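Local coordinates for protein esterase (Uncultured bacterium, PDB 5EGN) that hydrolyses carboxylic esters and, as a lactonase, degrades N-acyl-homoserine lactones, the signal molecules of bacterial quorum sensing, at residues A[92-97]-A[188-193]; A[136-141]-A[175-180]; A[144-149]-A[160-165]. The protein carries 2 engineered substitutions. One frame throughout, in Å; residues are numbered along the deposited sequence.

Contact 1: A[92-97]-A[188-193]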
ATOM      1  N   ASN A  92      -9.416  -7.562   9.734  1.00 24.77           N
ATOM      2  CA  ASN A  92     -10.435  -6.647   9.241  1.00 25.09           C
ATOM      3  C   ASN A  92     -11.505  -7.394   8.451  1.00 25.99           C
ATOM      4  O   ASN A  92     -11.192  -8.085   7.483  1.00 25.80           O
ATOM      5  CB  ASN A  92      -9.792  -5.562   8.377  1.00 24.96           C
ATOM      6  CG  ASN A  92     -10.739  -4.424   8.065  1.00 24.49           C
ATOM      7  OD1 ASN A  92     -10.567  -3.714   7.078  1.00 23.38           O
ATOM      8  ND2 ASN A  92     -11.746  -4.242   8.911  1.00 25.09           N
ATOM      9  N   SER A  93     -12.761  -7.250   8.872  1.00 26.44           N
ATOM     10  CA  SER A  93     -13.881  -7.987   8.285  1.00 26.79           C
ATOM     11  C   SER A  93     -13.618  -9.487   8.280  1.00 27.80           C
ATOM     12  O   SER A  93     -13.643 -10.139   9.324  1.00 27.43           O
ATOM     13  CB  SER A  93     -14.163  -7.506   6.857  1.00 30.68           C
ATOM     14  OG  SER A  93     -15.093  -8.350   6.204  1.00 30.58           O
ATOM     15  N   ILE A  94     -13.358 -10.022   7.092  1.00 28.21           N
ATOM     16  CA  ILE A  94     -13.091 -11.442   6.933  1.00 27.72           C
ATOM     17  C   ILE A  94     -11.773 -11.810   7.608  1.00 29.06           C
ATOM     18  O   ILE A  94     -11.574 -12.954   8.009  1.00 42.94           O
ATOM     19  CB  ILE A  94     -13.057 -11.849   5.442  1.00 28.71           C
ATOM     20  CG1 ILE A  94     -13.109 -13.372   5.299  1.00 29.67           C
ATOM     21  CG2 ILE A  94     -11.832 -11.276   4.745  1.00 27.52           C
ATOM     22  CD1 ILE A  94     -13.100 -13.847   3.867  1.00 30.31           C
ATOM     23  N   GLY A  95     -10.884 -10.833   7.749  1.00 27.82           N
ATOM     24  CA  GLY A  95      -9.630 -11.044   8.448  1.00 27.21           C
ATOM     25  C   GLY A  95      -9.886 -11.342   9.912  1.00 27.37           C
ATOM     26  O   GLY A  95      -9.186 -12.149  10.527  1.00 28.19           O
ATOM     27  N   GLY A  96     -10.897 -10.683  10.470  1.00 27.99           N
ATOM     28  CA  GLY A  96     -11.317 -10.938  11.834  1.00 27.94           C
ATOM     29  C   GLY A  96     -11.856 -12.348  11.975  1.00 28.78           C
ATOM     30  O   GLY A  96     -11.584 -13.032  12.965  1.00 34.78           O
ATOM     31  N   MET A  97     -12.619 -12.780  10.975  1.00 28.14           N
ATOM     32  CA  MET A  97     -13.113 -14.151  10.915  1.00 28.68           C
ATOM     33  C   MET A  97     -11.956 -15.139  10.941  1.00 29.32           C
ATOM     34  O   MET A  97     -11.967 -16.110  11.700  1.00 29.88           O
ATOM     35  CB  MET A  97     -13.949 -14.375   9.654  1.00 28.71           C
ATOM     36  CG  MET A  97     -15.127 -13.440   9.498  1.00 27.42           C
ATOM     37  SD  MET A  97     -16.123 -13.865   8.058  1.00 20.43           S
ATOM     38  CE  MET A  97     -17.326 -12.543   8.090  1.00 28.60           C
ATOM     39  N   ASN A 188     -18.935 -22.517   4.705  1.00 37.79           N
ATOM     40  CA  ASN A 188     -18.176 -21.828   5.736  1.00 37.45           C
ATOM     41  C   ASN A 188     -17.368 -20.687   5.132  1.00 37.18           C
ATOM     42  O   ASN A 188     -16.274 -20.365   5.598  1.00 35.10           O
ATOM     43  CB  ASN A 188     -17.263 -22.803   6.477  1.00 37.70           C
ATOM     44  CG  ASN A 188     -18.037 -23.787   7.331  1.00 38.96           C
ATOM     45  OD1 ASN A 188     -18.440 -23.469   8.450  1.00 40.48           O
ATOM     46  ND2 ASN A 188     -18.249 -24.988   6.808  1.00 39.41           N
ATOM     47  N   GLY A 189     -17.921 -20.083   4.084  1.00 36.99           N
ATOM     48  CA  GLY A 189     -17.311 -18.933   3.445  1.00 36.18           C
ATOM     49  C   GLY A 189     -17.579 -17.665   4.230  1.00 34.91           C
ATOM     50  O   GLY A 189     -18.096 -17.722   5.343  1.00 34.98           O
ATOM     51  N   VAL A 190     -17.239 -16.521   3.645  1.00 34.20           N
ATOM     52  CA  VAL A 190     -17.328 -15.239   4.342  1.00 32.26           C
ATOM     53  C   VAL A 190     -18.745 -14.936   4.841  1.00 32.82           C
ATOM     54  O   VAL A 190     -18.920 -14.313   5.889  1.00 32.66           O
ATOM     55  CB  VAL A 190     -16.840 -14.077   3.436  1.00 31.32           C
ATOM     56  CG1 VAL A 190     -17.688 -13.972   2.174  1.00 32.70           C
ATOM     57  CG2 VAL A 190     -16.833 -12.760   4.199  1.00 29.57           C
ATOM     58  N   PHE A 191     -19.753 -15.402   4.111  1.00 34.20           N
ATOM     59  CA  PHE A 191     -21.138 -15.112   4.463  1.00 35.22           C
ATOM     60  C   PHE A 191     -21.755 -16.176   5.367  1.00 35.18           C
ATOM     61  O   PHE A 191     -22.611 -15.873   6.197  1.00 35.94           O
ATOM     62  CB  PHE A 191     -21.990 -14.963   3.199  1.00 35.77           C
ATOM     63  CG  PHE A 191     -21.718 -13.704   2.426  1.00 36.38           C
ATOM     64  CD1 PHE A 191     -22.057 -12.467   2.948  1.00 36.79           C
ATOM     65  CD2 PHE A 191     -21.141 -13.758   1.168  1.00 36.37           C
ATOM     66  CE1 PHE A 191     -21.813 -11.308   2.236  1.00 37.36           C
ATOM     67  CE2 PHE A 191     -20.897 -12.600   0.452  1.00 37.50           C
ATOM     68  CZ  PHE A 191     -21.233 -11.376   0.987  1.00 37.35           C
ATOM     69  N   ALA A 192     -21.319 -17.420   5.206  1.00 35.19           N
ATOM     70  CA  ALA A 192     -21.965 -18.542   5.878  1.00 35.73           C
ATOM     71  C   ALA A 192     -21.267 -18.946   7.175  1.00 36.11           C
ATOM     72  O   ALA A 192     -21.868 -19.604   8.026  1.00 41.49           O
ATOM     73  CB  ALA A 192     -22.045 -19.733   4.938  1.00 36.30           C
ATOM     74  N   TRP A 193     -20.004 -18.556   7.317  1.00 35.07           N
ATOM     75  CA  TRP A 193     -19.216 -18.875   8.505  1.00 34.00           C
ATOM     76  C   TRP A 193     -19.892 -18.366   9.774  1.00 33.14           C
ATOM     77  O   TRP A 193     -20.177 -17.178   9.901  1.00 33.31           O
ATOM     78  CB  TRP A 193     -17.814 -18.281   8.380  1.00 32.90           C
ATOM     79  CG  TRP A 193     -16.906 -18.562   9.532  1.00 31.34           C
ATOM     80  CD1 TRP A 193     -16.247 -19.729   9.792  1.00 31.74           C
ATOM     81  CD2 TRP A 193     -16.529 -17.649  10.569  1.00 30.56           C
ATOM     82  NE1 TRP A 193     -15.494 -19.601  10.933  1.00 30.77           N
ATOM     83  CE2 TRP A 193     -15.649 -18.334  11.427  1.00 30.50           C
ATOM     84  CE3 TRP A 193     -16.856 -16.321  10.856  1.00 29.92           C
ATOM     85  CZ2 TRP A 193     -15.091 -17.735  12.555  1.00 29.87           C
ATOM     86  CZ3 TRP A 193     -16.303 -15.729  11.974  1.00 29.06           C
ATOM     87  CH2 TRP A 193     -15.430 -16.434  12.810  1.00 29.33           C
TER
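Ile94 and Met97 reach from the first turn of helix 94-105 to Val190 and Trp193. This turn directly follows Ser93, at what is probably the nucleophile elbow of an alpha/beta hydrolase: Ser93 and Gly95 fit the GxSxG pattern, and Ser93 has the positive phi (53°) expected of that strand-to-helix turn. The close packing gathers around the buried Met97. Its CB lies over one face of the Trp193 indole, 3.9 Å from the centroid of the six-membered ring, in a CH-pi contact offset toward the rim. Beyond CG the thioether chain is extended, which carries SD obliquely past the same ring as a Met-aromatic contact (4.8 Å from SD to that centroid) and delivers the methyl CE to Val190 CG2, 3.9 Å away. Ile94 adds a smaller apolar patch, its CD1 3.8 Å from Val190 CB, the two side chains meeting at about a right angle. On the looser side of the 188-193 loop, the partly exposed Phe191 side chain leaves the contact and packs on Met126 and Phe180. The indole also has a polar anchor: Trp193 NE1 is hydrogen-bonded to OE1 of Gln101.

Contact 2: A[136-141]-A[175-180]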
ATOM      1  N   ASN A 136     -28.226 -10.458  -9.010  1.00 48.12           N
ATOM      2  CA  ASN A 136     -28.806  -9.719 -10.125  1.00 48.15           C
ATOM      3  C   ASN A 136     -27.788  -8.783 -10.767  1.00 45.69           C
ATOM      4  O   ASN A 136     -27.631  -8.760 -11.986  1.00 42.19           O
ATOM      5  CB  ASN A 136     -30.032  -8.938  -9.646  1.00 48.53           C
ATOM      6  CG  ASN A 136     -30.574  -7.992 -10.697  1.00 46.12           C
ATOM      7  OD1 ASN A 136     -30.162  -6.836 -10.778  1.00 52.96           O
ATOM      8  ND2 ASN A 136     -31.515  -8.476 -11.499  1.00 44.75           N
ATOM      9  N   ASP A 137     -27.095  -8.019  -9.932  1.00 46.59           N
ATOM     10  CA  ASP A 137     -26.062  -7.107 -10.399  1.00 45.56           C
ATOM     11  C   ASP A 137     -24.930  -7.068  -9.383  1.00 44.85           C
ATOM     12  O   ASP A 137     -25.009  -6.371  -8.381  1.00 44.48           O
ATOM     13  CB  ASP A 137     -26.635  -5.707 -10.624  1.00 45.01           C
ATOM     14  CG  ASP A 137     -25.706  -4.821 -11.432  1.00 45.15           C
ATOM     15  OD1 ASP A 137     -24.567  -5.249 -11.723  1.00 43.79           O
ATOM     16  OD2 ASP A 137     -26.112  -3.690 -11.770  1.00 52.07           O
ATOM     17  N   TYR A 138     -23.880  -7.831  -9.655  1.00 44.15           N
ATOM     18  CA  TYR A 138     -22.771  -7.988  -8.719  1.00 44.59           C
ATOM     19  C   TYR A 138     -22.089  -6.666  -8.362  1.00 43.40           C
ATOM     20  O   TYR A 138     -22.050  -6.273  -7.193  1.00 44.56           O
ATOM     21  CB  TYR A 138     -21.742  -8.961  -9.293  1.00 45.13           C
ATOM     22  CG  TYR A 138     -20.389  -8.895  -8.621  1.00 46.16           C
ATOM     23  CD1 TYR A 138     -20.202  -9.394  -7.339  1.00 46.00           C
ATOM     24  CD2 TYR A 138     -19.293  -8.343  -9.274  1.00 45.79           C
ATOM     25  CE1 TYR A 138     -18.961  -9.342  -6.724  1.00 45.07           C
ATOM     26  CE2 TYR A 138     -18.052  -8.282  -8.667  1.00 46.81           C
ATOM     27  CZ  TYR A 138     -17.892  -8.784  -7.394  1.00 49.65           C
ATOM     28  OH  TYR A 138     -16.659  -8.729  -6.792  1.00 55.56           O
ATOM     29  N   ILE A 139     -21.552  -5.990  -9.373  1.00 44.60           N
ATOM     30  CA  ILE A 139     -20.785  -4.763  -9.179  1.00 43.58           C
ATOM     31  C   ILE A 139     -21.637  -3.648  -8.572  1.00 42.57           C
ATOM     32  O   ILE A 139     -21.185  -2.914  -7.686  1.00 45.07           O
ATOM     33  CB  ILE A 139     -20.177  -4.294 -10.514  1.00 43.20           C
ATOM     34  CG1 ILE A 139     -19.138  -5.308 -11.003  1.00 43.35           C
ATOM     35  CG2 ILE A 139     -19.542  -2.920 -10.376  1.00 41.98           C
ATOM     36  CD1 ILE A 139     -18.746  -5.146 -12.453  1.00 43.67           C
ATOM     37  N   GLY A 140     -22.875  -3.532  -9.046  1.00 42.95           N
ATOM     38  CA  GLY A 140     -23.803  -2.537  -8.540  1.00 43.22           C
ATOM     39  C   GLY A 140     -24.129  -2.760  -7.076  1.00 42.02           C
ATOM     40  O   GLY A 140     -24.033  -1.838  -6.261  1.00 43.69           O
ATOM     41  N   ALA A 141     -24.509  -3.992  -6.743  1.00 43.20           N
ATOM     42  CA  ALA A 141     -24.798  -4.360  -5.362  1.00 43.06           C
ATOM     43  C   ALA A 141     -23.596  -4.115  -4.454  1.00 40.43           C
ATOM     44  O   ALA A 141     -23.747  -3.587  -3.350  1.00 39.69           O
ATOM     45  CB  ALA A 141     -25.232  -5.815  -5.278  1.00 43.85           C
ATOM     46  N   PHE A 175      -9.150  -9.259  -7.605  1.00 28.16           N
ATOM     47  CA  PHE A 175     -10.282  -9.993  -7.061  1.00 29.18           C
ATOM     48  C   PHE A 175     -11.205 -10.439  -8.186  1.00 30.13           C
ATOM     49  O   PHE A 175     -12.105  -9.701  -8.584  1.00 30.93           O
ATOM     50  CB  PHE A 175     -11.037  -9.124  -6.054  1.00 29.41           C
ATOM     51  CG  PHE A 175     -12.172  -9.827  -5.368  1.00 30.95           C
ATOM     52  CD1 PHE A 175     -11.926 -10.814  -4.430  1.00 33.73           C
ATOM     53  CD2 PHE A 175     -13.485  -9.481  -5.640  1.00 32.73           C
ATOM     54  CE1 PHE A 175     -12.966 -11.458  -3.788  1.00 31.77           C
ATOM     55  CE2 PHE A 175     -14.531 -10.119  -5.000  1.00 36.15           C
ATOM     56  CZ  PHE A 175     -14.271 -11.110  -4.072  1.00 33.06           C
ATOM     57  N   PRO A 176     -10.975 -11.650  -8.712  1.00 30.49           N
ATOM     58  CA  PRO A 176     -11.807 -12.165  -9.803  1.00 31.84           C
ATOM     59  C   PRO A 176     -13.183 -12.592  -9.312  1.00 33.86           C
ATOM     60  O   PRO A 176     -13.376 -12.801  -8.116  1.00 34.12           O
ATOM     61  CB  PRO A 176     -11.007 -13.363 -10.316  1.00 31.60           C
ATOM     62  CG  PRO A 176     -10.242 -13.826  -9.141  1.00 30.68           C
ATOM     63  CD  PRO A 176      -9.928 -12.606  -8.317  1.00 30.19           C
ATOM     64  N   LYS A 177     -14.126 -12.718 -10.236  1.00 35.66           N
ATOM     65  CA  LYS A 177     -15.518 -12.983  -9.894  1.00 37.69           C
ATOM     66  C   LYS A 177     -15.733 -14.377  -9.309  1.00 38.63           C
ATOM     67  O   LYS A 177     -16.587 -14.579  -8.438  1.00 46.23           O
ATOM     68  CB  LYS A 177     -16.393 -12.797 -11.132  1.00 39.89           C
ATOM     69  CG  LYS A 177     -17.872 -12.799 -10.845  1.00 43.06           C
ATOM     70  CD  LYS A 177     -18.229 -11.852  -9.718  1.00 45.28           C
ATOM     71  CE  LYS A 177     -19.438 -12.389  -8.977  1.00 52.81           C
ATOM     72  NZ  LYS A 177     -20.576 -12.684  -9.896  1.00 54.81           N
ATOM     73  N   HIS A 178     -14.948 -15.335  -9.790  1.00 37.88           N
ATOM     74  CA  HIS A 178     -15.098 -16.721  -9.368  1.00 37.97           C
ATOM     75  C   HIS A 178     -14.698 -16.913  -7.909  1.00 37.93           C
ATOM     76  O   HIS A 178     -15.167 -17.836  -7.249  1.00 41.49           O
ATOM     77  CB  HIS A 178     -14.278 -17.650 -10.265  1.00 36.24           C
ATOM     78  CG  HIS A 178     -12.819 -17.694  -9.926  1.00 35.05           C
ATOM     79  ND1 HIS A 178     -11.893 -16.857 -10.510  1.00 36.27           N
ATOM     80  CD2 HIS A 178     -12.127 -18.486  -9.073  1.00 35.43           C
ATOM     81  CE1 HIS A 178     -10.694 -17.127 -10.024  1.00 37.02           C
ATOM     82  NE2 HIS A 178     -10.808 -18.110  -9.150  1.00 35.93           N
ATOM     83  N   VAL A 179     -13.823 -16.046  -7.411  1.00 36.70           N
ATOM     84  CA  VAL A 179     -13.442 -16.091  -6.006  1.00 37.17           C
ATOM     85  C   VAL A 179     -14.614 -15.639  -5.144  1.00 38.18           C
ATOM     86  O   VAL A 179     -14.907 -16.245  -4.110  1.00 44.99           O
ATOM     87  CB  VAL A 179     -12.209 -15.219  -5.718  1.00 34.30           C
ATOM     88  CG1 VAL A 179     -11.975 -15.094  -4.221  1.00 33.40           C
ATOM     89  CG2 VAL A 179     -10.989 -15.813  -6.391  1.00 33.05           C
ATOM     90  N   PHE A 180     -15.292 -14.580  -5.577  1.00 37.89           N
ATOM     91  CA  PHE A 180     -16.495 -14.126  -4.890  1.00 38.73           C
ATOM     92  C   PHE A 180     -17.535 -15.241  -4.885  1.00 39.88           C
ATOM     93  O   PHE A 180     -18.046 -15.610  -3.828  1.00 40.36           O
ATOM     94  CB  PHE A 180     -17.068 -12.867  -5.546  1.00 39.82           C
ATOM     95  CG  PHE A 180     -18.340 -12.375  -4.908  1.00 40.54           C
ATOM     96  CD1 PHE A 180     -19.573 -12.663  -5.472  1.00 41.09           C
ATOM     97  CD2 PHE A 180     -18.301 -11.637  -3.735  1.00 39.05           C
ATOM     98  CE1 PHE A 180     -20.739 -12.215  -4.884  1.00 40.22           C
ATOM     99  CE2 PHE A 180     -19.465 -11.187  -3.145  1.00 39.28           C
ATOM    100  CZ  PHE A 180     -20.684 -11.478  -3.722  1.00 40.01           C
TER
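Tyr138 illustrates how one aromatic ring can join two helices: from the first turn of helix 138-146 it meets Phe175, just before helix 177-185, and Lys177 and Phe180 in its first turn, with no hydrogen bond crossing between the segments. The aliphatic contact comes first. Lys177 CD sits almost exactly above the middle of the Tyr138 ring, 3.6 Å from its centroid and 7° off the normal, a CH-pi contact. Bends at chi2, chi3 and chi4 fold the lysine chain back along the ring, bringing CE near Tyr138 CD1. The charged interaction follows from the same bends, for Lys177 NZ comes back toward the tyrosine CB and makes an off-centre cation-pi contact, 4.5 Å from the ring centroid; NZ also has a long, weak ion pair with Asp181. Both helices belong to the helical cap that alpha/beta hydrolases commonly insert between strands of the central sheet, here between strands 110-116 and 206-211. The aromatic contacts complete the set. Tyr138 directs its CE1 edge at the face of Phe180 in an edge-to-face pair, with centroids 4.8 Å apart and planes inclined at 57°. A tyrosine CG anti to the backbone N (chi1 163°) extends the ring across to this partner. With an alanine here the ring is gone, which would probably leave Lys177 without its pi partner and open a gap beside the Phe180 face. Farther out, Tyr138 OH lies at the edge of the Phe175 ring, in its plane, beside CE2, while Phe175 packs against Phe28 and His56.

Contact 3: A[144-149]-A[160-165]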
ATOM      1  N   GLY A 144     -23.157  -0.405  -3.854  1.00 38.11           N
ATOM      2  CA  GLY A 144     -24.171  -0.029  -2.887  1.00 37.81           C
ATOM      3  C   GLY A 144     -23.793  -0.408  -1.468  1.00 37.53           C
ATOM      4  O   GLY A 144     -24.030   0.355  -0.531  1.00 37.75           O
ATOM      5  N   LEU A 145     -23.200  -1.586  -1.306  1.00 37.59           N
ATOM      6  CA  LEU A 145     -22.740  -2.030   0.005  1.00 36.68           C
ATOM      7  C   LEU A 145     -21.580  -1.173   0.498  1.00 36.24           C
ATOM      8  O   LEU A 145     -21.465  -0.885   1.689  1.00 34.81           O
ATOM      9  CB  LEU A 145     -22.322  -3.502  -0.041  1.00 37.14           C
ATOM     10  CG  LEU A 145     -21.824  -4.133   1.262  1.00 35.80           C
ATOM     11  CD1 LEU A 145     -22.503  -5.469   1.478  1.00 36.70           C
ATOM     12  CD2 LEU A 145     -20.314  -4.307   1.244  1.00 35.58           C
ATOM     13  N   LEU A 146     -20.724  -0.761  -0.432  1.00 38.14           N
ATOM     14  CA  LEU A 146     -19.530  -0.004  -0.083  1.00 36.68           C
ATOM     15  C   LEU A 146     -19.839   1.438   0.291  1.00 36.10           C
ATOM     16  O   LEU A 146     -19.054   2.085   0.987  1.00 35.12           O
ATOM     17  CB  LEU A 146     -18.525  -0.043  -1.233  1.00 36.47           C
ATOM     18  CG  LEU A 146     -17.271  -0.836  -0.870  1.00 34.91           C
ATOM     19  CD1 LEU A 146     -17.651  -2.174  -0.259  1.00 36.53           C
ATOM     20  CD2 LEU A 146     -16.391  -1.034  -2.083  1.00 33.25           C
ATOM     21  N   GLU A 147     -20.983   1.942  -0.159  1.00 37.21           N
ATOM     22  CA  GLU A 147     -21.403   3.280   0.252  1.00 38.45           C
ATOM     23  C   GLU A 147     -21.798   3.324   1.732  1.00 36.95           C
ATOM     24  O   GLU A 147     -21.978   4.400   2.301  1.00 39.43           O
ATOM     25  CB  GLU A 147     -22.557   3.772  -0.621  1.00 40.93           C
ATOM     26  CG  GLU A 147     -22.091   4.393  -1.927  1.00 44.13           C
ATOM     27  CD  GLU A 147     -23.233   4.777  -2.844  1.00 56.12           C
ATOM     28  OE1 GLU A 147     -24.399   4.496  -2.498  1.00 51.77           O
ATOM     29  OE2 GLU A 147     -22.962   5.365  -3.912  1.00 61.92           O
ATOM     30  N   GLY A 148     -21.920   2.156   2.353  1.00 35.27           N
ATOM     31  CA  GLY A 148     -22.218   2.076   3.771  1.00 32.72           C
ATOM     32  C   GLY A 148     -21.010   1.642   4.580  1.00 31.16           C
ATOM     33  O   GLY A 148     -21.114   1.377   5.778  1.00 29.03           O
ATOM     34  N   ALA A 149     -19.856   1.580   3.920  1.00 31.74           N
ATOM     35  CA  ALA A 149     -18.627   1.108   4.551  1.00 29.87           C
ATOM     36  C   ALA A 149     -17.749   2.253   5.043  1.00 28.45           C
ATOM     37  O   ALA A 149     -16.801   2.035   5.798  1.00 27.37           O
ATOM     38  CB  ALA A 149     -17.845   0.236   3.583  1.00 30.18           C
ATOM     39  N   GLU A 160     -10.941   9.095  -1.654  1.00 24.72           N
ATOM     40  CA  GLU A 160     -10.021   8.137  -2.256  1.00 25.75           C
ATOM     41  C   GLU A 160     -10.172   6.735  -1.665  1.00 25.32           C
ATOM     42  O   GLU A 160      -9.819   5.743  -2.305  1.00 24.63           O
ATOM     43  CB  GLU A 160      -8.576   8.614  -2.096  1.00 25.48           C
ATOM     44  CG  GLU A 160      -8.092   8.690  -0.653  1.00 24.84           C
ATOM     45  CD  GLU A 160      -8.252  10.071  -0.050  1.00 25.24           C
ATOM     46  OE1 GLU A 160      -8.946  10.915  -0.655  1.00 25.71           O
ATOM     47  OE2 GLU A 160      -7.675  10.317   1.029  1.00 25.52           O
ATOM     48  N   ILE A 161     -10.693   6.658  -0.443  1.00 25.01           N
ATOM     49  CA  ILE A 161     -10.918   5.379   0.221  1.00 25.36           C
ATOM     50  C   ILE A 161     -12.017   4.580  -0.481  1.00 25.58           C
ATOM     51  O   ILE A 161     -11.797   3.445  -0.912  1.00 27.64           O
ATOM     52  CB  ILE A 161     -11.293   5.576   1.705  1.00 25.56           C
ATOM     53  CG1 ILE A 161     -10.146   6.249   2.460  1.00 24.82           C
ATOM     54  CG2 ILE A 161     -11.649   4.244   2.346  1.00 24.95           C
ATOM     55  CD1 ILE A 161     -10.432   6.487   3.928  1.00 24.57           C
ATOM     56  N   LEU A 162     -13.197   5.182  -0.594  1.00 25.56           N
ATOM     57  CA  LEU A 162     -14.305   4.549  -1.299  1.00 26.68           C
ATOM     58  C   LEU A 162     -13.927   4.288  -2.752  1.00 26.09           C
ATOM     59  O   LEU A 162     -14.336   3.282  -3.338  1.00 25.70           O
ATOM     60  CB  LEU A 162     -15.563   5.416  -1.224  1.00 27.77           C
ATOM     61  CG  LEU A 162     -16.809   4.822  -1.887  1.00 29.90           C
ATOM     62  CD1 LEU A 162     -17.114   3.454  -1.301  1.00 31.37           C
ATOM     63  CD2 LEU A 162     -18.006   5.749  -1.740  1.00 32.08           C
ATOM     64  N   ALA A 163     -13.140   5.197  -3.325  1.00 25.81           N
ATOM     65  CA  ALA A 163     -12.633   5.007  -4.684  1.00 25.54           C
ATOM     66  C   ALA A 163     -11.814   3.718  -4.819  1.00 25.39           C
ATOM     67  O   ALA A 163     -12.106   2.869  -5.670  1.00 25.39           O
ATOM     68  CB  ALA A 163     -11.798   6.207  -5.106  1.00 24.84           C
ATOM     69  N   VAL A 164     -10.793   3.575  -3.979  1.00 24.63           N
ATOM     70  CA  VAL A 164      -9.891   2.430  -4.074  1.00 25.01           C
ATOM     71  C   VAL A 164     -10.606   1.132  -3.703  1.00 25.31           C
ATOM     72  O   VAL A 164     -10.273   0.062  -4.222  1.00 24.78           O
ATOM     73  CB  VAL A 164      -8.629   2.616  -3.184  1.00 24.44           C
ATOM     74  CG1 VAL A 164      -8.961   2.469  -1.706  1.00 23.88           C
ATOM     75  CG2 VAL A 164      -7.547   1.627  -3.580  1.00 23.69           C
ATOM     76  N   MET A 165     -11.604   1.223  -2.828  1.00 27.61           N
ATOM     77  CA  MET A 165     -12.329   0.028  -2.422  1.00 25.70           C
ATOM     78  C   MET A 165     -13.286  -0.421  -3.521  1.00 26.43           C
ATOM     79  O   MET A 165     -13.489  -1.618  -3.727  1.00 27.25           O
ATOM     80  CB  MET A 165     -13.085   0.267  -1.116  1.00 25.45           C
ATOM     81  CG  MET A 165     -12.858  -0.826  -0.092  1.00 25.08           C
ATOM     82  SD  MET A 165     -11.116  -1.001   0.341  1.00 19.56           S
ATOM     83  CE  MET A 165     -10.833   0.536   1.218  1.00 23.02           C
TER
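Within the helical cap of this alpha/beta hydrolase, Leu146 of helix 138-146 packs on Leu162 and Met165 of helix 159-168. The two leucines meet through one branch: Leu162 CD1 lies 3.8 Å from Leu146 CB and also sits against the carbonyl O of Leu146. That carbonyl is already used, accepting a hydrogen bond from Ala149 N (3.1 Å) that closes the type I beta turn from Leu146 to Ala149. Leu162 has CG anti to its own backbone N (chi1 -178°), which extends CD1 toward the turn although its CB does not face it directly. The other touch is made by Leu146, whose CD2 stands 3.7 Å from Met165 CB and lies beside the methionine backbone carbonyl. Met165 then bends at chi2 and chi3, which leads its end away from Leu146; the side chain also touches Phe243 and Leu246. At the solvent edge, Glu147 CG passes 4.3 Å from Leu162 CD2, and its carboxylate makes a long, weak ion pair with Lys166. Elsewhere on helix 159-168, Ile161 and Val164 pack against Phe37 and Tyr36 of the second subunit. Such contacts of leucine and methionine beside the type I turn 146-149 are apolar helix-to-helix packing within the cap of an alpha/beta hydrolase.

In the fold
The three contacts form a nested series along the chain: contact 3 lies inside the loop closed by contact 2, and contact 2 inside that closed by contact 1. Contact 1 joins the helix after strand 87-92 to the loop that leads out of the cap toward strand 206-211, linking the core of the fold with its helical insertion. Contacts 2 and 3 lie within the insertion, use opposite ends of helix 138-146, and have centres about 15 Å apart. From contact 1 their centres are about 17 and 19 Å away, yet Phe191 touches Phe180, connecting contacts 1 and 2. Contacts 2 and 3 thus join helices within the cap, and contact 1 joins its exit loop to the probable nucleophile elbow.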